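Local coordinates for Ice-binding protein isoform1a (Antarctomyces psychrotrophicus, PDB 7BWX), which probably binds ice through specific water molecules in the prism planes of ice, acting as a beta-solenoid antifreeze protein of an Antarctic ascomycete, at residues 12-17 and 190-195; 42-47 and 56-61. The protein carries 1 engineered substitution. All coordinates share one frame; numbering follows the deposited sequence.

Contact 1 of 2, residues 12-17 and 190-195; sequences GAASSF and ALLAGS
Phe17 and Ala190 are the nearest CA pair of this contact, 6.4 Å apart where the loop 12-17 arrives at strand 186-192. Its approach begins with a short 3-10 turn at Ala13 and Ala14, tied by backbone bonds from Ser15 N to Gly12 O and from Phe17 N to Ala14 O. The methyl of Ala190 points at the loop and rests close to a backbone oxygen, with CB 3.2 Å from Phe17 O. Leu192 does the rest with its two branches. Its CG lies beside the backbone N and anti to the carbonyl carbon (chi1 -53°), which carries the fork toward the loop. One prong, CD1, meets Ala14 CB at 4.2 Å, and the other, CD2, comes equally near Phe17 CB. The leucine thus touches the methyl of the turn and the root of the aromatic side chain, while the ring itself leads away. At the ring edge, in its plane, lies Ala13 O, 3.5 Å from Phe17 CE1, so the turn also flanks the phenyl group. All four residues that meet here are buried, and the contact between the segments is essentially apolar. Farther out, the ring packs on Thr62 and Ala66 of helix 61-79, and Asp69 of that helix receives a hydrogen bond from Ala13 N. Leu191 forms backbone bonds with Gly18 and Leu20 and Ala190 with Gly171 and Val173, so that strand 186-192 lies parallel between strands 19-20 and 172-175.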
loop_
_atom_site.group_PDB
_atom_site.type_symbol
_atom_site.label_atom_id
_atom_site.label_comp_id
_atom_site.label_asym_id
_atom_site.label_seq_id
_atom_site.Cartn_x
_atom_site.Cartn_y
_atom_site.Cartn_z
ATOM N N GLY A 12 9.418 -2.797 -10.135
ATOM C CA GLY A 12 9.778 -3.873 -11.068
ATOM C C GLY A 12 8.583 -4.764 -11.374
ATOM O O GLY A 12 7.495 -4.265 -11.730
ATOM N N ALA A 13 8.720 -6.073 -11.200
ATOM C CA ALA A 13 7.650 -7.004 -11.578
ATOM C C ALA A 13 6.487 -6.913 -10.583
ATOM O O ALA A 13 5.426 -7.451 -10.935
ATOM C CB ALA A 13 8.141 -8.421 -11.684
ATOM N N ALA A 14 6.646 -6.271 -9.429
ATOM C CA ALA A 14 5.529 -6.101 -8.456
ATOM C C ALA A 14 4.536 -5.035 -8.957
ATOM O O ALA A 14 3.443 -4.930 -8.383
ATOM C CB ALA A 14 6.063 -5.752 -7.093
ATOM N N SER A 15 4.883 -4.256 -9.990
ATOM C CA SER A 15 4.102 -3.044 -10.367
ATOM C C SER A 15 2.686 -3.397 -10.853
ATOM O O SER A 15 1.827 -2.523 -10.754
ATOM C CB SER A 15 4.844 -2.212 -11.405
ATOM O OG SER A 15 4.752 -2.901 -12.644
ATOM N N SER A 16 2.418 -4.624 -11.302
ATOM C CA SER A 16 1.097 -5.035 -11.811
ATOM C C SER A 16 0.212 -5.678 -10.728
ATOM O O SER A 16 -0.978 -6.005 -11.039
ATOM C CB SER A 16 1.298 -5.925 -12.979
ATOM O OG SER A 16 1.857 -7.173 -12.570
ATOM N N PHE A 17 0.716 -5.832 -9.504
ATOM C CA PHE A 17 0.009 -6.585 -8.431
ATOM C C PHE A 17 -0.870 -5.666 -7.596
ATOM O O PHE A 17 -0.372 -4.643 -7.106
ATOM C CB PHE A 17 1.001 -7.354 -7.542
ATOM C CG PHE A 17 1.545 -8.595 -8.210
ATOM C CD1 PHE A 17 2.528 -8.510 -9.195
ATOM C CD2 PHE A 17 0.991 -9.821 -7.928
ATOM C CE1 PHE A 17 2.965 -9.640 -9.863
ATOM C CE2 PHE A 17 1.455 -10.961 -8.561
ATOM C CZ PHE A 17 2.434 -10.872 -9.523
ATOM N N ALA A 190 -1.836 -0.548 -4.297
ATOM C CA ALA A 190 -1.399 -1.956 -4.198
ATOM C C ALA A 190 -1.083 -2.305 -2.759
ATOM O O ALA A 190 -0.721 -1.396 -2.008
ATOM C CB ALA A 190 -0.219 -2.157 -5.099
ATOM N N LEU A 191 -1.267 -3.576 -2.402
ATOM C CA LEU A 191 -0.954 -4.123 -1.075
ATOM C C LEU A 191 0.187 -5.137 -1.226
ATOM O O LEU A 191 -0.084 -6.247 -1.720
ATOM C CB LEU A 191 -2.210 -4.757 -0.466
ATOM C CG LEU A 191 -3.424 -3.833 -0.404
ATOM C CD1 LEU A 191 -4.592 -4.556 0.188
ATOM C CD2 LEU A 191 -3.154 -2.549 0.350
ATOM N N LEU A 192 1.427 -4.726 -0.904
ATOM C CA LEU A 192 2.638 -5.557 -1.095
ATOM C C LEU A 192 3.206 -5.897 0.282
ATOM O O LEU A 192 3.901 -5.048 0.915
ATOM C CB LEU A 192 3.634 -4.771 -1.958
ATOM C CG LEU A 192 3.112 -4.225 -3.278
ATOM C CD1 LEU A 192 4.216 -3.547 -4.034
ATOM C CD2 LEU A 192 2.506 -5.292 -4.166
ATOM N N ALA A 193 2.828 -7.064 0.789
ATOM C CA ALA A 193 3.071 -7.499 2.179
ATOM C C ALA A 193 4.342 -8.333 2.254
ATOM O O ALA A 193 4.696 -8.953 1.236
ATOM C CB ALA A 193 1.931 -8.288 2.731
ATOM N N GLY A 194 4.986 -8.313 3.411
ATOM C CA GLY A 194 6.151 -9.169 3.671
ATOM C C GLY A 194 5.737 -10.488 4.313
ATOM O O GLY A 194 6.591 -11.379 4.431
ATOM N N SER A 195 4.493 -10.613 4.780
ATOM C CA SER A 195 3.967 -11.880 5.361
ATOM C C SER A 195 2.679 -12.298 4.642
ATOM O O SER A 195 2.783 -13.014 3.634
ATOM C CB SER A 195 3.810 -11.775 6.875
ATOM O OG SER A 195 2.901 -10.741 7.270
#

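Contact 2 of 2, residues 42-47 and 56-61; sequences TSITGF and LHINDD. Engineered in segment 56-61: Asp61 (natural residue Asn).
Immediately before Ile58, which packs against Thr42, His57 ND1 donates a 2.7 Å hydrogen bond to Asp60 OD2. The bond is nearly straight (168°): the oxygen lies in the imidazole plane and receives the proton on its syn lone pair, which should hold the ring's rotation. Asp60 OD1 meanwhile caps a backbone N at the start of helix 61-79, and Ser63 OG bonds back to Asp60 N, a reciprocal pattern consistent with a capping box. The engineered Asp61 opens the helix. Between the two segments themselves, the contact is aliphatic. Ile44 and Leu56 reach toward each other tip to tip, CD1 of the isoleucine facing both leucine methyls, with Leu56 CD1 at 4.0 Å and Leu56 CD2 at 4.1 Å. Ile44 holds CG1 between its backbone N and carbonyl carbon (chi1 63°), and this same CG1 meets Ile58 CD1 at 4.2 Å. The other branch of Ile58 is turned to the loop backbone, its CG2 3.8 Å from Thr42 O, an oxygen that is hydrogen-bonded to Thr39 OG1. Met37 lies against both Ile44 and Leu56, joining the group to strand 36-39. Strand 56-58 pairs in parallel with strand 36-39, one coil earlier, and with no other strand of this chain, so this packing of a loop on a strand lies at one end of the right-handed beta-solenoid.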
loop_
_atom_site.group_PDB
_atom_site.type_symbol
_atom_site.label_atom_id
_atom_site.label_comp_id
_atom_site.label_asym_id
_atom_site.label_seq_id
_atom_site.Cartn_x
_atom_site.Cartn_y
_atom_site.Cartn_z
ATOM N N THR A 42 2.292 -20.224 -0.954
ATOM C CA THR A 42 1.120 -20.372 -0.072
ATOM C C THR A 42 -0.170 -20.219 -0.900
ATOM O O THR A 42 -0.251 -19.319 -1.740
ATOM C CB THR A 42 1.203 -19.330 1.047
ATOM O OG1 THR A 42 2.464 -19.515 1.705
ATOM C CG2 THR A 42 0.041 -19.425 2.001
ATOM N N SER A 43 -1.168 -21.049 -0.632
ATOM C CA SER A 43 -2.479 -21.021 -1.302
ATOM C C SER A 43 -3.233 -19.764 -0.856
ATOM O O SER A 43 -2.909 -19.189 0.226
ATOM C CB SER A 43 -3.253 -22.272 -0.990
ATOM O OG SER A 43 -3.666 -22.211 0.357
ATOM N N ILE A 44 -4.106 -19.273 -1.715
ATOM C CA ILE A 44 -4.997 -18.131 -1.359
ATOM C C ILE A 44 -6.304 -18.747 -0.900
ATOM O O ILE A 44 -6.633 -19.838 -1.401
ATOM C CB ILE A 44 -5.160 -17.190 -2.559
ATOM C CG1 ILE A 44 -5.849 -17.909 -3.720
ATOM C CG2 ILE A 44 -3.791 -16.661 -2.970
ATOM C CD1 ILE A 44 -6.446 -16.993 -4.769
ATOM N N THR A 45 -7.059 -18.083 -0.039
ATOM C CA THR A 45 -8.386 -18.597 0.359
ATOM C C THR A 45 -9.395 -17.473 0.222
ATOM O O THR A 45 -8.993 -16.291 0.342
ATOM C CB THR A 45 -8.408 -19.136 1.795
ATOM O OG1 THR A 45 -7.968 -18.104 2.691
ATOM C CG2 THR A 45 -7.394 -20.215 1.972
ATOM N N GLY A 46 -10.641 -17.845 -0.065
ATOM C CA GLY A 46 -11.746 -16.860 -0.141
ATOM C C GLY A 46 -11.946 -16.263 -1.522
ATOM O O GLY A 46 -12.669 -15.253 -1.629
ATOM N N PHE A 47 -11.441 -16.918 -2.562
ATOM C CA PHE A 47 -11.704 -16.586 -3.969
ATOM C C PHE A 47 -12.258 -17.833 -4.654
ATOM O O PHE A 47 -11.471 -18.688 -5.045
ATOM C CB PHE A 47 -10.420 -16.110 -4.641
ATOM C CG PHE A 47 -9.815 -14.868 -4.040
ATOM C CD1 PHE A 47 -9.001 -14.952 -2.933
ATOM C CD2 PHE A 47 -10.061 -13.616 -4.606
ATOM C CE1 PHE A 47 -8.446 -13.806 -2.376
ATOM C CE2 PHE A 47 -9.504 -12.472 -4.044
ATOM C CZ PHE A 47 -8.721 -12.568 -2.914
ATOM N N LEU A 56 -3.422 -14.401 -11.776
ATOM C CA LEU A 56 -3.039 -15.061 -10.519
ATOM C C LEU A 56 -1.654 -15.671 -10.736
ATOM O O LEU A 56 -1.426 -16.338 -11.747
ATOM C CB LEU A 56 -4.153 -16.061 -10.227
ATOM C CG LEU A 56 -4.209 -16.674 -8.852
ATOM C CD1 LEU A 56 -4.123 -15.634 -7.733
ATOM C CD2 LEU A 56 -5.485 -17.493 -8.738
ATOM N N HIS A 57 -0.702 -15.376 -9.874
ATOM C CA HIS A 57 0.664 -15.927 -9.966
ATOM C C HIS A 57 0.986 -16.555 -8.620
ATOM O O HIS A 57 1.470 -15.847 -7.730
ATOM C CB HIS A 57 1.663 -14.839 -10.343
ATOM C CG HIS A 57 1.505 -14.308 -11.726
ATOM N ND1 HIS A 57 1.964 -15.014 -12.821
ATOM C CD2 HIS A 57 1.040 -13.105 -12.184
ATOM C CE1 HIS A 57 1.727 -14.314 -13.925
ATOM N NE2 HIS A 57 1.171 -13.119 -13.562
ATOM N N ILE A 58 0.628 -17.816 -8.452
ATOM C CA ILE A 58 0.969 -18.548 -7.205
ATOM C C ILE A 58 2.234 -19.354 -7.485
ATOM O O ILE A 58 2.190 -20.455 -8.134
ATOM C CB ILE A 58 -0.198 -19.392 -6.702
ATOM C CG1 ILE A 58 -1.475 -18.549 -6.580
ATOM C CG2 ILE A 58 0.181 -20.053 -5.399
ATOM C CD1 ILE A 58 -2.694 -19.321 -6.174
ATOM N N ASN A 59 3.338 -18.815 -7.035
ATOM C CA ASN A 59 4.640 -19.493 -7.043
ATOM C C ASN A 59 5.065 -19.829 -8.466
ATOM O O ASN A 59 5.307 -21.022 -8.766
ATOM C CB ASN A 59 4.631 -20.715 -6.136
ATOM C CG ASN A 59 6.070 -21.134 -5.856
ATOM O OD1 ASN A 59 6.978 -20.305 -5.959
ATOM N ND2 ASN A 59 6.274 -22.383 -5.477
ATOM N N ASP A 60 5.224 -18.815 -9.323
ATOM C CA ASP A 60 5.858 -18.998 -10.649
ATOM C C ASP A 60 7.025 -17.994 -10.733
ATOM O O ASP A 60 7.299 -17.296 -9.718
ATOM C CB ASP A 60 4.808 -18.893 -11.753
ATOM C CG ASP A 60 4.047 -17.560 -11.763
ATOM O OD1 ASP A 60 4.520 -16.584 -11.107
ATOM O OD2 ASP A 60 2.997 -17.501 -12.421
ATOM N N ASP A 61 7.668 -17.894 -11.895
ATOM C CA ASP A 61 8.786 -16.952 -12.068
ATOM C C ASP A 61 8.311 -15.505 -11.800
ATOM O O ASP A 61 9.109 -14.745 -11.240
ATOM C CB ASP A 61 9.439 -17.174 -13.427
ATOM C CG ASP A 61 10.274 -18.470 -13.500
ATOM O OD1 ASP A 61 10.412 -19.192 -12.450
ATOM O OD2 ASP A 61 10.842 -18.710 -14.570
#

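Overall arrangement
The two contacts lie on the same side of the chain's centre, about 13 Å apart between their centres. Contact 2 is nested in sequence within contact 1, so that loop 12-17 comes first and strand residues 190-192 last. In space the sequence order gives way to parallel pairing: strand 56-58 adjoins 36-39, which adjoins 19-20, which adjoins 186-192. Contact 1 is buried and brings the two distant parts of the chain together, whereas contact 2 is a surface contact between neighbours in sequence. Helix 61-79 borders both, and Phe17 CZ packs 3.7 Å from His57 CD2. The solenoid is thus built from coils whose spatial order differs from their order along the chain.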